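Local coordinates for protein Isomerase/lactonizing enzyme (Agrobacterium fabrum str. C58, PDB 2NQL) that belongs to the enolase superfamily, pairing an N-terminal capping domain with a TIM-barrel-like C-terminal domain that holds a sodium ion, at residues A[213-218]-A[237-242]; A[261-266]-A[285-290]; A[269-274]-A[298-303]; A[312-317]-A[335-340]. All blocks are in the same frame, centred on the assembly; numbering follows the deposited sequence. Where two conformers were deposited one is given.

Contact 1 (A[213-218]-A[237-242]); sequences ADMHWN and WFAEAP. With NA (sodium ion), chain G; SO4 (sulfate ion), chain D.
A241 sets its methyl over one face of the W217 indole, with CB 3.6 Å from the centroid of the five-membered ring, a CH-pi contact 15° off the ring normal. A small side chain suits this place, letting the broad indole settle flat upon it; the backbone also ties the pair, W217 N to A241 O at 2.8 Å. W217 NE1 hydrogen-bonds to E267 OE2. Just past its strand, M215 packs on the face of the sheet that carries A213 and A239: its flexible thioether bends at chi3 (77°) and lays SD 3.9 Å from A239 CB and 4.1 Å from P242 CB. On the opposite face E240 extends beside D214, their carboxylates stacked with planes 21° apart and D214 OD1 3.6 Å from E240 OE2. Their closeness is probably eased by the sodium ion, 2.3 Å from E240 OE2, by K184, in a salt bridge with E240 OE1, and by water 1, within hydrogen-bonding distance of both acids. E240 OE1 also accepts from Q287 NE2. H216 ND1 donates to D214 OD2, and H216 NE2 to sulfate O2. Parallel strands 210-214 and 239-240, linked through helix 221-231, form a beta-alpha-beta unit with its metal ligand at a strand end, as in enolase-superfamily barrels.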
loop_
_atom_site.group_PDB
_atom_site.type_symbol
_atom_site.label_atom_id
_atom_site.label_comp_id
_atom_site.label_asym_id
_atom_site.label_seq_id
_atom_site.Cartn_x
_atom_site.Cartn_y
_atom_site.Cartn_z
ATOM N N ALA A 213 -13.190 -22.553 -8.013
ATOM C CA ALA A 213 -14.116 -21.591 -7.440
ATOM C C ALA A 213 -13.378 -20.379 -6.909
ATOM O O ALA A 213 -12.536 -20.501 -6.019
ATOM C CB ALA A 213 -14.924 -22.220 -6.318
ATOM N N ASP A 214 -13.708 -19.218 -7.469
ATOM C CA ASP A 214 -13.250 -17.950 -6.903
ATOM C C ASP A 214 -14.252 -17.482 -5.828
ATOM O O ASP A 214 -15.373 -17.017 -6.115
ATOM C CB ASP A 214 -13.028 -16.908 -8.014
ATOM C CG ASP A 214 -12.698 -15.506 -7.463
ATOM O OD1 ASP A 214 -12.264 -15.386 -6.291
ATOM O OD2 ASP A 214 -12.894 -14.518 -8.206
ATOM N N MET A 215 -13.811 -17.597 -4.587
ATOM C CA MET A 215 -14.659 -17.358 -3.437
ATOM C C MET A 215 -14.729 -15.891 -3.067
ATOM O O MET A 215 -15.538 -15.503 -2.216
ATOM C CB MET A 215 -14.177 -18.189 -2.256
ATOM C CG MET A 215 -14.408 -19.677 -2.489
ATOM S SD MET A 215 -13.947 -20.604 -1.035
ATOM C CE MET A 215 -15.384 -20.250 -0.007
ATOM N N HIS A 216 -13.877 -15.083 -3.708
ATOM C CA HIS A 216 -14.072 -13.648 -3.786
ATOM C C HIS A 216 -14.130 -13.010 -2.400
ATOM O O HIS A 216 -14.918 -12.089 -2.174
ATOM C CB HIS A 216 -15.334 -13.312 -4.584
ATOM C CG HIS A 216 -15.119 -12.278 -5.635
ATOM N ND1 HIS A 216 -14.637 -12.584 -6.890
ATOM C CD2 HIS A 216 -15.301 -10.936 -5.615
ATOM C CE1 HIS A 216 -14.539 -11.475 -7.600
ATOM N NE2 HIS A 216 -14.935 -10.462 -6.850
ATOM N N TRP A 217 -13.291 -13.514 -1.492
ATOM C CA TRP A 217 -12.942 -12.857 -0.205
ATOM C C TRP A 217 -13.988 -12.762 0.933
ATOM O O TRP A 217 -13.627 -12.917 2.089
ATOM C CB TRP A 217 -12.300 -11.478 -0.412
ATOM C CG TRP A 217 -11.119 -11.461 -1.318
ATOM C CD1 TRP A 217 -9.813 -11.776 -0.986
ATOM C CD2 TRP A 217 -11.100 -11.063 -2.691
ATOM N NE1 TRP A 217 -8.995 -11.599 -2.079
ATOM C CE2 TRP A 217 -9.754 -11.177 -3.140
ATOM C CE3 TRP A 217 -12.087 -10.637 -3.602
ATOM C CZ2 TRP A 217 -9.376 -10.870 -4.449
ATOM C CZ3 TRP A 217 -11.706 -10.340 -4.903
ATOM C CH2 TRP A 217 -10.357 -10.446 -5.308
ATOM N N ASN A 218 -15.248 -12.456 0.605
ATOM C CA ASN A 218 -16.201 -11.951 1.597
ATOM C C ASN A 218 -16.886 -13.059 2.395
ATOM O O ASN A 218 -18.109 -13.237 2.356
ATOM C CB ASN A 218 -17.172 -10.902 1.011
ATOM C CG ASN A 218 -18.051 -11.441 -0.118
ATOM O OD1 ASN A 218 -17.664 -12.343 -0.867
ATOM N ND2 ASN A 218 -19.250 -10.867 -0.245
ATOM N N TRP A 237 -11.102 -27.858 -8.395
ATOM C CA TRP A 237 -9.687 -27.765 -8.732
ATOM C C TRP A 237 -8.931 -26.988 -7.656
ATOM O O TRP A 237 -7.943 -27.486 -7.109
ATOM C CB TRP A 237 -9.588 -27.085 -10.108
ATOM C CG TRP A 237 -8.243 -26.721 -10.651
ATOM C CD1 TRP A 237 -7.022 -27.219 -10.303
ATOM C CD2 TRP A 237 -8.015 -25.785 -11.699
ATOM N NE1 TRP A 237 -6.034 -26.630 -11.066
ATOM C CE2 TRP A 237 -6.622 -25.747 -11.934
ATOM C CE3 TRP A 237 -8.863 -24.955 -12.462
ATOM C CZ2 TRP A 237 -6.048 -24.901 -12.880
ATOM C CZ3 TRP A 237 -8.296 -24.120 -13.420
ATOM C CH2 TRP A 237 -6.897 -24.114 -13.632
ATOM N N PHE A 238 -9.392 -25.775 -7.366
ATOM C CA PHE A 238 -8.925 -25.026 -6.209
ATOM C C PHE A 238 -10.017 -24.095 -5.694
ATOM O O PHE A 238 -10.986 -23.794 -6.417
ATOM C CB PHE A 238 -7.606 -24.289 -6.494
ATOM C CG PHE A 238 -7.663 -23.311 -7.659
ATOM C CD1 PHE A 238 -8.189 -22.025 -7.492
ATOM C CD2 PHE A 238 -7.150 -23.661 -8.904
ATOM C CE1 PHE A 238 -8.217 -21.098 -8.556
ATOM C CE2 PHE A 238 -7.170 -22.752 -9.980
ATOM C CZ PHE A 238 -7.723 -21.464 -9.804
ATOM N N ALA A 239 -9.857 -23.648 -4.449
ATOM C CA ALA A 239 -10.704 -22.609 -3.868
ATOM C C ALA A 239 -9.831 -21.371 -3.737
ATOM O O ALA A 239 -8.814 -21.398 -3.056
ATOM C CB ALA A 239 -11.248 -23.049 -2.497
ATOM N N GLU A 240 -10.213 -20.313 -4.444
ATOM C CA GLU A 240 -9.388 -19.104 -4.507
ATOM C C GLU A 240 -9.960 -18.042 -3.558
ATOM O O GLU A 240 -11.181 -17.892 -3.464
ATOM C CB GLU A 240 -9.320 -18.605 -5.955
ATOM C CG GLU A 240 -8.977 -17.135 -6.101
ATOM C CD GLU A 240 -9.024 -16.666 -7.540
ATOM O OE1 GLU A 240 -8.988 -17.499 -8.461
ATOM O OE2 GLU A 240 -9.027 -15.433 -7.775
ATOM N N ALA A 241 -9.071 -17.317 -2.866
ATOM C CA ALA A 241 -9.446 -16.138 -2.046
ATOM C C ALA A 241 -10.614 -16.444 -1.085
ATOM O O ALA A 241 -11.697 -15.833 -1.179
ATOM C CB ALA A 241 -9.770 -14.918 -2.950
ATOM N N PRO A 242 -10.424 -17.440 -0.201
ATOM C CA PRO A 242 -11.523 -17.844 0.685
ATOM C C PRO A 242 -11.930 -16.783 1.727
ATOM O O PRO A 242 -13.092 -16.737 2.148
ATOM C CB PRO A 242 -10.953 -19.078 1.385
ATOM C CG PRO A 242 -9.493 -18.907 1.350
ATOM C CD PRO A 242 -9.209 -18.246 0.034
HETATM NA NA NA G . -7.204 -14.499 -8.743
HETATM S S SO4 D . -12.953 -8.149 -9.054
HETATM O O1 SO4 D . -12.274 -7.114 -8.277
HETATM O O2 SO4 D . -14.301 -8.288 -8.495
HETATM O O3 SO4 D . -13.036 -7.773 -10.460
HETATM O O4 SO4 D . -12.219 -9.401 -8.912
HETATM O O HOH W 1 -10.231 -13.506 -6.384
HETATM O O HOH W 2 -5.826 -14.651 -6.183
HETATM O O HOH W 3 -6.610 -15.632 -10.741
#

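Contact 2 (A[261-266]-A[285-290]); sequences PIAVGE and IVQPEM. With NA (sodium ion), chain G.
E266 holds CG between its backbone N and carbonyl carbon (chi1 74°) and then extends, bringing OE1 onto the sodium ion; Q287 places CG anti to its carbonyl carbon (chi1 -58°) and stays extended at chi2 (171°), which carries its amide beside the metal and over A263, with Q287 CD 3.5 Å from A263 CB. The small methyl of A263 suits a place where the amide packs closely on the backbone. Water 2 joins the two segments, donating to Q287 OE1 at 2.6 Å and accepting from E266 N at 3.1 Å, and it also ligates the sodium. Q287 NE2, bound to E240, is consistent with a second-shell role. Below, V264 N donates to I285 O, Q287 N donates to V264 O at 2.9 Å, and A263 CB packs against I285 CB at 3.8 Å. G265 follows with a positive phi, a backbone shape natural to a residue lacking CB, and lets the chain turn into E266. Parallel strands 262-264 and 285-286, joined by helix 271-278, make a beta-alpha-beta unit of the TIM barrel, with the metal ligand E266 just past the end of strand 262-264.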
loop_
_atom_site.group_PDB
_atom_site.type_symbol
_atom_site.label_atom_id
_atom_site.label_comp_id
_atom_site.label_asym_id
_atom_site.label_seq_id
_atom_site.Cartn_x
_atom_site.Cartn_y
_atom_site.Cartn_z
ATOM N N PRO A 261 -7.218 -27.640 -2.571
ATOM C CA PRO A 261 -6.095 -26.709 -2.737
ATOM C C PRO A 261 -6.531 -25.246 -2.597
ATOM O O PRO A 261 -7.581 -24.852 -3.125
ATOM C CB PRO A 261 -5.619 -26.994 -4.163
ATOM C CG PRO A 261 -5.995 -28.434 -4.382
ATOM C CD PRO A 261 -7.325 -28.568 -3.716
ATOM N N ILE A 262 -5.745 -24.463 -1.866
ATOM C CA ILE A 262 -6.086 -23.052 -1.669
ATOM C C ILE A 262 -5.206 -22.197 -2.570
ATOM O O ILE A 262 -4.002 -22.390 -2.622
ATOM C CB ILE A 262 -5.980 -22.607 -0.180
ATOM C CG1 ILE A 262 -6.883 -23.462 0.739
ATOM C CG2 ILE A 262 -6.279 -21.105 -0.021
ATOM C CD1 ILE A 262 -8.328 -23.525 0.345
ATOM N N ALA A 263 -5.830 -21.264 -3.287
ATOM C CA ALA A 263 -5.095 -20.389 -4.199
ATOM C C ALA A 263 -5.279 -18.928 -3.763
ATOM O O ALA A 263 -6.399 -18.517 -3.466
ATOM C CB ALA A 263 -5.615 -20.578 -5.630
ATOM N N VAL A 264 -4.190 -18.155 -3.741
ATOM C CA VAL A 264 -4.253 -16.745 -3.347
ATOM C C VAL A 264 -3.165 -15.976 -4.102
ATOM O O VAL A 264 -2.270 -16.585 -4.691
ATOM C CB VAL A 264 -4.004 -16.547 -1.800
ATOM C CG1 VAL A 264 -5.184 -17.026 -0.975
ATOM C CG2 VAL A 264 -2.696 -17.241 -1.370
ATOM N N GLY A 265 -3.240 -14.647 -4.089
ATOM C CA GLY A 265 -2.073 -13.834 -4.448
ATOM C C GLY A 265 -2.258 -12.726 -5.471
ATOM O O GLY A 265 -1.334 -11.945 -5.676
ATOM N N GLU A 266 -3.434 -12.636 -6.102
ATOM C CA GLU A 266 -3.645 -11.640 -7.165
ATOM C C GLU A 266 -3.466 -10.212 -6.655
ATOM O O GLU A 266 -3.004 -9.334 -7.395
ATOM C CB GLU A 266 -5.012 -11.808 -7.823
ATOM C CG GLU A 266 -6.183 -11.322 -6.961
ATOM C CD GLU A 266 -7.488 -11.433 -7.670
ATOM O OE1 GLU A 266 -7.840 -12.583 -7.992
ATOM O OE2 GLU A 266 -8.141 -10.401 -7.927
ATOM N N ILE A 285 -1.388 -22.852 -4.426
ATOM C CA ILE A 285 -1.210 -22.131 -5.687
ATOM C C ILE A 285 -1.057 -20.645 -5.365
ATOM O O ILE A 285 -1.829 -20.103 -4.578
ATOM C CB ILE A 285 -2.438 -22.315 -6.616
ATOM C CG1 ILE A 285 -2.567 -23.777 -7.074
ATOM C CG2 ILE A 285 -2.369 -21.399 -7.864
ATOM C CD1 ILE A 285 -3.996 -24.191 -7.289
ATOM N N VAL A 286 -0.068 -20.009 -5.980
ATOM C CA VAL A 286 -0.047 -18.548 -6.056
ATOM C C VAL A 286 -0.437 -17.984 -7.410
ATOM O O VAL A 286 -0.138 -18.560 -8.467
ATOM C CB VAL A 286 1.252 -17.913 -5.523
ATOM C CG1 VAL A 286 1.430 -18.243 -4.034
ATOM C CG2 VAL A 286 2.470 -18.341 -6.332
ATOM N N GLN A 287 -1.104 -16.838 -7.358
ATOM C CA GLN A 287 -1.807 -16.273 -8.518
ATOM C C GLN A 287 -1.400 -14.830 -8.779
ATOM O O GLN A 287 -2.277 -13.943 -8.736
ATOM C CB GLN A 287 -3.331 -16.339 -8.309
ATOM C CG GLN A 287 -3.869 -17.761 -8.077
ATOM C CD GLN A 287 -5.312 -17.758 -7.672
ATOM O OE1 GLN A 287 -5.675 -17.187 -6.651
ATOM N NE2 GLN A 287 -6.165 -18.360 -8.499
ATOM N N PRO A 288 -0.097 -14.591 -9.065
ATOM C CA PRO A 288 0.347 -13.213 -9.193
ATOM C C PRO A 288 -0.338 -12.485 -10.358
ATOM O O PRO A 288 -0.651 -13.089 -11.386
ATOM C CB PRO A 288 1.853 -13.350 -9.462
ATOM C CG PRO A 288 2.038 -14.733 -10.018
ATOM C CD PRO A 288 1.020 -15.539 -9.281
ATOM N N GLU A 289 -0.574 -11.198 -10.159
ATOM C CA GLU A 289 -1.054 -10.314 -11.183
ATOM C C GLU A 289 0.038 -9.349 -11.628
ATOM O O GLU A 289 0.446 -8.441 -10.879
ATOM C CB GLU A 289 -2.308 -9.571 -10.685
ATOM C CG GLU A 289 -2.822 -8.438 -11.639
ATOM C CD GLU A 289 -2.895 -8.874 -13.107
ATOM O OE1 GLU A 289 -3.680 -9.803 -13.419
ATOM O OE2 GLU A 289 -2.168 -8.287 -13.957
ATOM N N MET A 290 0.499 -9.540 -12.864
ATOM C CA MET A 290 1.646 -8.795 -13.377
ATOM C C MET A 290 1.403 -7.272 -13.353
ATOM O O MET A 290 2.339 -6.500 -13.109
ATOM C CB MET A 290 1.935 -9.230 -14.817
ATOM C CG MET A 290 3.009 -8.427 -15.514
ATOM S SD MET A 290 4.632 -8.431 -14.695
ATOM C CE MET A 290 5.167 -10.109 -14.988
HETATM NA NA NA G . -7.204 -14.499 -8.743
HETATM O O HOH W 2 -5.826 -14.651 -6.183
HETATM O O HOH W 3 -6.610 -15.632 -10.741
#

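Contact 3 (A[269-274]-A[298-303]); sequences RTHWDM and FIRIGA
The H271 imidazole is approached obliquely by R300, whose CD lies 4.2 Å from H271 CD2, while one face of the same ring receives W272 CG, 4.0 Å above its plane. H271 CE1 in turn stands over the centre of the W272 indole. These groups lie where helix 271-278 begins beside helix 295-308, two helices of the outer layer of the TIM barrel. No hydrogen bond crosses between the segments, so the fit depends on apolar atoms. I301 does most of it: with CG1 anti to its carbonyl carbon (chi1 -75°), it reaches the helix start, CG1 3.7 Å from H271 N and CD1 3.8 Å from T270 C. A branched isoleucine can serve two places at once, since its other branch faces M274. T270 and D273 shape that helix start as a capping box, T270 N giving to D273 OD2 at 3.0 Å, and R269 N gives to the same oxygen. R300 uses its long chain to reach D103 in a salt bridge. The M274 chain runs fully extended, and its soft, polarisable SD rests 3.7 Å from I301 CG2 and 3.8 Å from I301 O.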
loop_
_atom_site.group_PDB
_atom_site.type_symbol
_atom_site.label_atom_id
_atom_site.label_comp_id
_atom_site.label_asym_id
_atom_site.label_seq_id
_atom_site.Cartn_x
_atom_site.Cartn_y
_atom_site.Cartn_z
ATOM N N ARG A 269 1.726 -7.598 -3.893
ATOM C CA ARG A 269 2.607 -6.781 -4.715
ATOM C C ARG A 269 4.033 -7.348 -4.837
ATOM O O ARG A 269 4.664 -7.184 -5.858
ATOM C CB ARG A 269 2.647 -5.323 -4.194
ATOM C CG ARG A 269 1.293 -4.582 -4.206
ATOM C CD ARG A 269 0.764 -4.387 -5.620
ATOM N NE ARG A 269 -0.356 -3.437 -5.675
ATOM C CZ ARG A 269 -1.626 -3.769 -5.468
ATOM N NH1 ARG A 269 -1.984 -5.028 -5.198
ATOM N NH2 ARG A 269 -2.553 -2.828 -5.518
ATOM N N THR A 270 4.557 -7.968 -3.767
ATOM C CA THR A 270 5.960 -8.421 -3.778
ATOM C C THR A 270 6.072 -9.774 -3.073
ATOM O O THR A 270 5.131 -10.236 -2.428
ATOM C CB THR A 270 6.887 -7.437 -3.016
ATOM O OG1 THR A 270 6.579 -7.536 -1.628
ATOM C CG2 THR A 270 6.723 -5.958 -3.526
ATOM N N HIS A 271 7.244 -10.396 -3.174
ATOM C CA HIS A 271 7.502 -11.640 -2.473
ATOM C C HIS A 271 7.338 -11.492 -0.954
ATOM O O HIS A 271 7.041 -12.475 -0.267
ATOM C CB HIS A 271 8.905 -12.144 -2.814
ATOM C CG HIS A 271 9.992 -11.263 -2.282
ATOM N ND1 HIS A 271 10.612 -11.501 -1.072
ATOM C CD2 HIS A 271 10.540 -10.125 -2.774
ATOM C CE1 HIS A 271 11.514 -10.559 -0.857
ATOM N NE2 HIS A 271 11.491 -9.715 -1.874
ATOM N N TRP A 272 7.502 -10.268 -0.431
ATOM C CA TRP A 272 7.263 -10.040 1.001
ATOM C C TRP A 272 5.826 -10.379 1.414
ATOM O O TRP A 272 5.562 -10.962 2.482
ATOM C CB TRP A 272 7.584 -8.583 1.364
ATOM C CG TRP A 272 9.022 -8.196 1.214
ATOM C CD1 TRP A 272 9.542 -7.320 0.314
ATOM C CD2 TRP A 272 10.124 -8.656 2.013
ATOM N NE1 TRP A 272 10.900 -7.190 0.498
ATOM C CE2 TRP A 272 11.284 -7.998 1.535
ATOM C CE3 TRP A 272 10.239 -9.550 3.096
ATOM C CZ2 TRP A 272 12.551 -8.220 2.082
ATOM C CZ3 TRP A 272 11.500 -9.757 3.649
ATOM C CH2 TRP A 272 12.635 -9.094 3.138
ATOM N N ASP A 273 4.886 -10.000 0.562
ATOM C CA ASP A 273 3.494 -10.374 0.773
ATOM C C ASP A 273 3.309 -11.871 0.771
ATOM O O ASP A 273 2.531 -12.390 1.563
ATOM C CB ASP A 273 2.611 -9.732 -0.302
ATOM C CG ASP A 273 2.725 -8.229 -0.283
ATOM O OD1 ASP A 273 2.794 -7.690 0.836
ATOM O OD2 ASP A 273 2.755 -7.585 -1.345
ATOM N N MET A 274 3.998 -12.548 -0.142
ATOM C CA MET A 274 3.927 -14.005 -0.210
ATOM C C MET A 274 4.487 -14.650 1.060
ATOM O O MET A 274 3.844 -15.544 1.637
ATOM C CB MET A 274 4.674 -14.517 -1.430
ATOM C CG MET A 274 4.607 -16.022 -1.572
ATOM S SD MET A 274 5.145 -16.504 -3.201
ATOM C CE MET A 274 5.191 -18.290 -3.009
ATOM N N PHE A 298 7.471 -10.490 -10.052
ATOM C CA PHE A 298 6.829 -11.716 -10.506
ATOM C C PHE A 298 7.880 -12.840 -10.477
ATOM O O PHE A 298 7.596 -13.920 -9.958
ATOM C CB PHE A 298 6.339 -11.451 -11.921
ATOM C CG PHE A 298 5.195 -12.294 -12.378
ATOM C CD1 PHE A 298 3.883 -11.796 -12.342
ATOM C CD2 PHE A 298 5.440 -13.537 -12.976
ATOM C CE1 PHE A 298 2.827 -12.545 -12.854
ATOM C CE2 PHE A 298 4.388 -14.308 -13.476
ATOM C CZ PHE A 298 3.088 -13.811 -13.419
ATOM N N ILE A 299 9.092 -12.567 -10.979
ATOM C CA ILE A 299 10.192 -13.540 -11.035
ATOM C C ILE A 299 10.593 -14.009 -9.619
ATOM O O ILE A 299 10.821 -15.189 -9.364
ATOM C CB ILE A 299 11.412 -12.928 -11.828
ATOM C CG1 ILE A 299 11.155 -12.952 -13.345
ATOM C CG2 ILE A 299 12.728 -13.620 -11.514
ATOM C CD1 ILE A 299 10.554 -14.260 -13.870
ATOM N N ARG A 300 10.668 -13.063 -8.689
ATOM C CA ARG A 300 10.972 -13.395 -7.278
ATOM C C ARG A 300 9.873 -14.193 -6.575
ATOM O O ARG A 300 10.172 -15.101 -5.807
ATOM C CB ARG A 300 11.320 -12.133 -6.480
ATOM C CG ARG A 300 12.516 -11.398 -7.048
ATOM C CD ARG A 300 12.713 -10.018 -6.403
ATOM N NE ARG A 300 13.974 -9.422 -6.853
ATOM C CZ ARG A 300 14.367 -8.172 -6.608
ATOM N NH1 ARG A 300 13.570 -7.343 -5.938
ATOM N NH2 ARG A 300 15.544 -7.741 -7.072
ATOM N N ILE A 301 8.603 -13.875 -6.845
ATOM C CA ILE A 301 7.490 -14.685 -6.356
ATOM C C ILE A 301 7.555 -16.128 -6.929
ATOM O O ILE A 301 7.335 -17.122 -6.204
ATOM C CB ILE A 301 6.129 -13.992 -6.629
ATOM C CG1 ILE A 301 5.929 -12.829 -5.639
ATOM C CG2 ILE A 301 4.984 -14.973 -6.560
ATOM C CD1 ILE A 301 4.902 -11.790 -6.095
ATOM N N GLY A 302 7.846 -16.222 -8.219
ATOM C CA GLY A 302 8.030 -17.515 -8.889
ATOM C C GLY A 302 9.148 -18.352 -8.264
ATOM O O GLY A 302 8.962 -19.548 -8.019
ATOM N N ALA A 303 10.290 -17.721 -7.997
ATOM C CA ALA A 303 11.436 -18.375 -7.330
ATOM C C ALA A 303 11.120 -18.847 -5.907
ATOM O O ALA A 303 11.519 -19.943 -5.493
ATOM C CB ALA A 303 12.639 -17.437 -7.322
#

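Contact 4 (A[312-317]-A[335-340]); sequences VIPHAT and SMLKGH
P314 is the bump at the middle of this contact, wedged between L337, G339 and H340. Its CB sits over one face of the H340 imidazole, 3.8 Å from the ring centroid, a CH-pi contact 26° off the normal; its CD meets L337 CD1 at 3.6 Å. A rigid, compact ring suits such a three-sided hollow. G339 passes close, its bare CA and its backbone angles (phi 159°) bringing the carbonyl O to 3.1 Å from P314 CD. Back toward V312, the V312 and M336 side chains cross at about a right angle, with V312 CG2 3.8 Å from M336 CB, and the flank of K338 covers I313, CB to I313 CG1, before its NZ pairs with D311. The chains are stitched by two backbone bonds, V312 N to M336 O at 2.9 Å and K338 N to V312 O. H340 NE2 hydrogen-bonds to S327 OG, which helps fix the ring's rotation. Chemically the contact is mostly apolar: G339 O is buried without a hydrogen-bond partner, implying that side-chain fit supplements the two backbone bonds, with that oxygen left to a weak CA-H contact from I313 CA at 3.4 Å.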
loop_
_atom_site.group_PDB
_atom_site.type_symbol
_atom_site.label_atom_id
_atom_site.label_comp_id
_atom_site.label_asym_id
_atom_site.label_seq_id
_atom_site.Cartn_x
_atom_site.Cartn_y
_atom_site.Cartn_z
ATOM N N VAL A 312 2.303 -22.154 -9.609
ATOM C CA VAL A 312 2.073 -20.766 -10.022
ATOM C C VAL A 312 1.059 -20.757 -11.171
ATOM O O VAL A 312 1.296 -21.358 -12.233
ATOM C CB VAL A 312 3.386 -20.092 -10.452
ATOM C CG1 VAL A 312 3.126 -18.658 -10.924
ATOM C CG2 VAL A 312 4.423 -20.135 -9.298
ATOM N N ILE A 313 -0.082 -20.115 -10.932
ATOM C CA ILE A 313 -1.129 -19.951 -11.953
ATOM C C ILE A 313 -1.561 -18.474 -11.961
ATOM O O ILE A 313 -2.463 -18.092 -11.205
ATOM C CB ILE A 313 -2.331 -20.909 -11.701
ATOM C CG1 ILE A 313 -1.853 -22.369 -11.560
ATOM C CG2 ILE A 313 -3.361 -20.804 -12.823
ATOM C CD1 ILE A 313 -2.931 -23.337 -11.169
ATOM N N PRO A 314 -0.860 -17.636 -12.753
ATOM C CA PRO A 314 -1.082 -16.196 -12.739
ATOM C C PRO A 314 -2.480 -15.746 -13.126
ATOM O O PRO A 314 -3.200 -16.420 -13.892
ATOM C CB PRO A 314 -0.040 -15.663 -13.718
ATOM C CG PRO A 314 1.049 -16.691 -13.697
ATOM C CD PRO A 314 0.252 -17.974 -13.653
ATOM N N HIS A 315 -2.830 -14.604 -12.551
ATOM C CA HIS A 315 -4.077 -13.895 -12.748
ATOM C C HIS A 315 -4.052 -13.146 -14.087
ATOM O O HIS A 315 -2.979 -12.895 -14.680
ATOM C CB HIS A 315 -4.166 -12.913 -11.561
ATOM C CG HIS A 315 -5.409 -12.074 -11.509
ATOM N ND1 HIS A 315 -5.411 -10.735 -11.832
ATOM C CD2 HIS A 315 -6.665 -12.361 -11.101
ATOM C CE1 HIS A 315 -6.619 -10.238 -11.643
ATOM N NE2 HIS A 315 -7.398 -11.203 -11.189
ATOM N N ALA A 316 -5.243 -12.782 -14.552
ATOM C CA ALA A 316 -5.408 -11.888 -15.697
ATOM C C ALA A 316 -6.608 -10.975 -15.467
ATOM O O ALA A 316 -7.536 -11.308 -14.695
ATOM C CB ALA A 316 -5.587 -12.709 -17.007
ATOM N N THR A 317 -6.603 -9.836 -16.143
ATOM C CA THR A 317 -7.528 -8.773 -15.835
ATOM C C THR A 317 -7.721 -7.797 -16.994
ATOM O O THR A 317 -7.094 -7.930 -18.042
ATOM C CB THR A 317 -7.103 -8.034 -14.530
ATOM O OG1 THR A 317 -8.183 -7.200 -14.102
ATOM C CG2 THR A 317 -5.870 -7.194 -14.743
ATOM N N SER A 335 9.557 -22.628 -13.286
ATOM C CA SER A 335 9.477 -24.088 -13.121
ATOM C C SER A 335 8.159 -24.568 -12.507
ATOM O O SER A 335 7.678 -25.659 -12.828
ATOM C CB SER A 335 10.672 -24.582 -12.305
ATOM O OG SER A 335 10.594 -24.088 -10.975
ATOM N N MET A 336 7.561 -23.741 -11.644
ATOM C CA MET A 336 6.312 -24.084 -10.995
ATOM C C MET A 336 5.039 -23.671 -11.763
ATOM O O MET A 336 3.926 -23.900 -11.274
ATOM C CB MET A 336 6.282 -23.477 -9.589
ATOM C CG MET A 336 7.433 -23.895 -8.692
ATOM S SD MET A 336 7.567 -25.705 -8.538
ATOM C CE MET A 336 5.980 -26.195 -7.876
ATOM N N LEU A 337 5.198 -23.066 -12.941
ATOM C CA LEU A 337 4.041 -22.700 -13.771
ATOM C C LEU A 337 3.189 -23.904 -14.190
ATOM O O LEU A 337 3.687 -24.838 -14.832
ATOM C CB LEU A 337 4.459 -21.916 -15.016
ATOM C CG LEU A 337 3.255 -21.336 -15.785
ATOM C CD1 LEU A 337 2.821 -20.048 -15.130
ATOM C CD2 LEU A 337 3.635 -21.075 -17.209
ATOM N N LYS A 338 1.908 -23.861 -13.840
ATOM C CA LYS A 338 0.951 -24.855 -14.315
ATOM C C LYS A 338 0.085 -24.366 -15.476
ATOM O O LYS A 338 -0.413 -25.163 -16.267
ATOM C CB LYS A 338 0.109 -25.392 -13.167
ATOM C CG LYS A 338 0.946 -26.127 -12.109
ATOM C CD LYS A 338 1.519 -27.437 -12.669
ATOM C CE LYS A 338 2.276 -28.235 -11.628
ATOM N NZ LYS A 338 3.643 -27.656 -11.364
ATOM N N GLY A 339 -0.072 -23.052 -15.571
ATOM C CA GLY A 339 -0.857 -22.409 -16.624
ATOM C C GLY A 339 -1.240 -21.013 -16.148
ATOM O O GLY A 339 -0.604 -20.469 -15.233
ATOM N N HIS A 340 -2.271 -20.435 -16.743
ATOM C CA HIS A 340 -2.486 -18.975 -16.675
ATOM C C HIS A 340 -3.956 -18.648 -16.917
ATOM O O HIS A 340 -4.625 -19.245 -17.779
ATOM C CB HIS A 340 -1.564 -18.303 -17.700
ATOM C CG HIS A 340 -1.294 -16.843 -17.461
ATOM N ND1 HIS A 340 -2.279 -15.873 -17.510
ATOM C CD2 HIS A 340 -0.124 -16.184 -17.235
ATOM C CE1 HIS A 340 -1.730 -14.683 -17.316
ATOM N NE2 HIS A 340 -0.425 -14.844 -17.135
#

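All four contacts belong to one barrel domain. Contacts 1 and 2 are almost wholly buried, whereas contact 3 includes partly exposed H271 and R300, and contact 4 an exposed K338. Contacts 1 and 2 are neighbours in the same parallel sheet, joined by A239 N to P261 O, and share the sodium ion; backbone bonds and small apolar contacts are joined there by acids, an amide and water round the ion. Contact 4 continues round the barrel, H315 N pairing with P288 O, yet its own interface is mostly apolar. Contact 3 lies in the helix layer without crossing hydrogen bonds; its helix 271-278 links the strands of contact 2, and F298 touches P314 of contact 4. Polar side-chain chemistry thus gathers at the sodium-bearing strand ends of contacts 1 and 2.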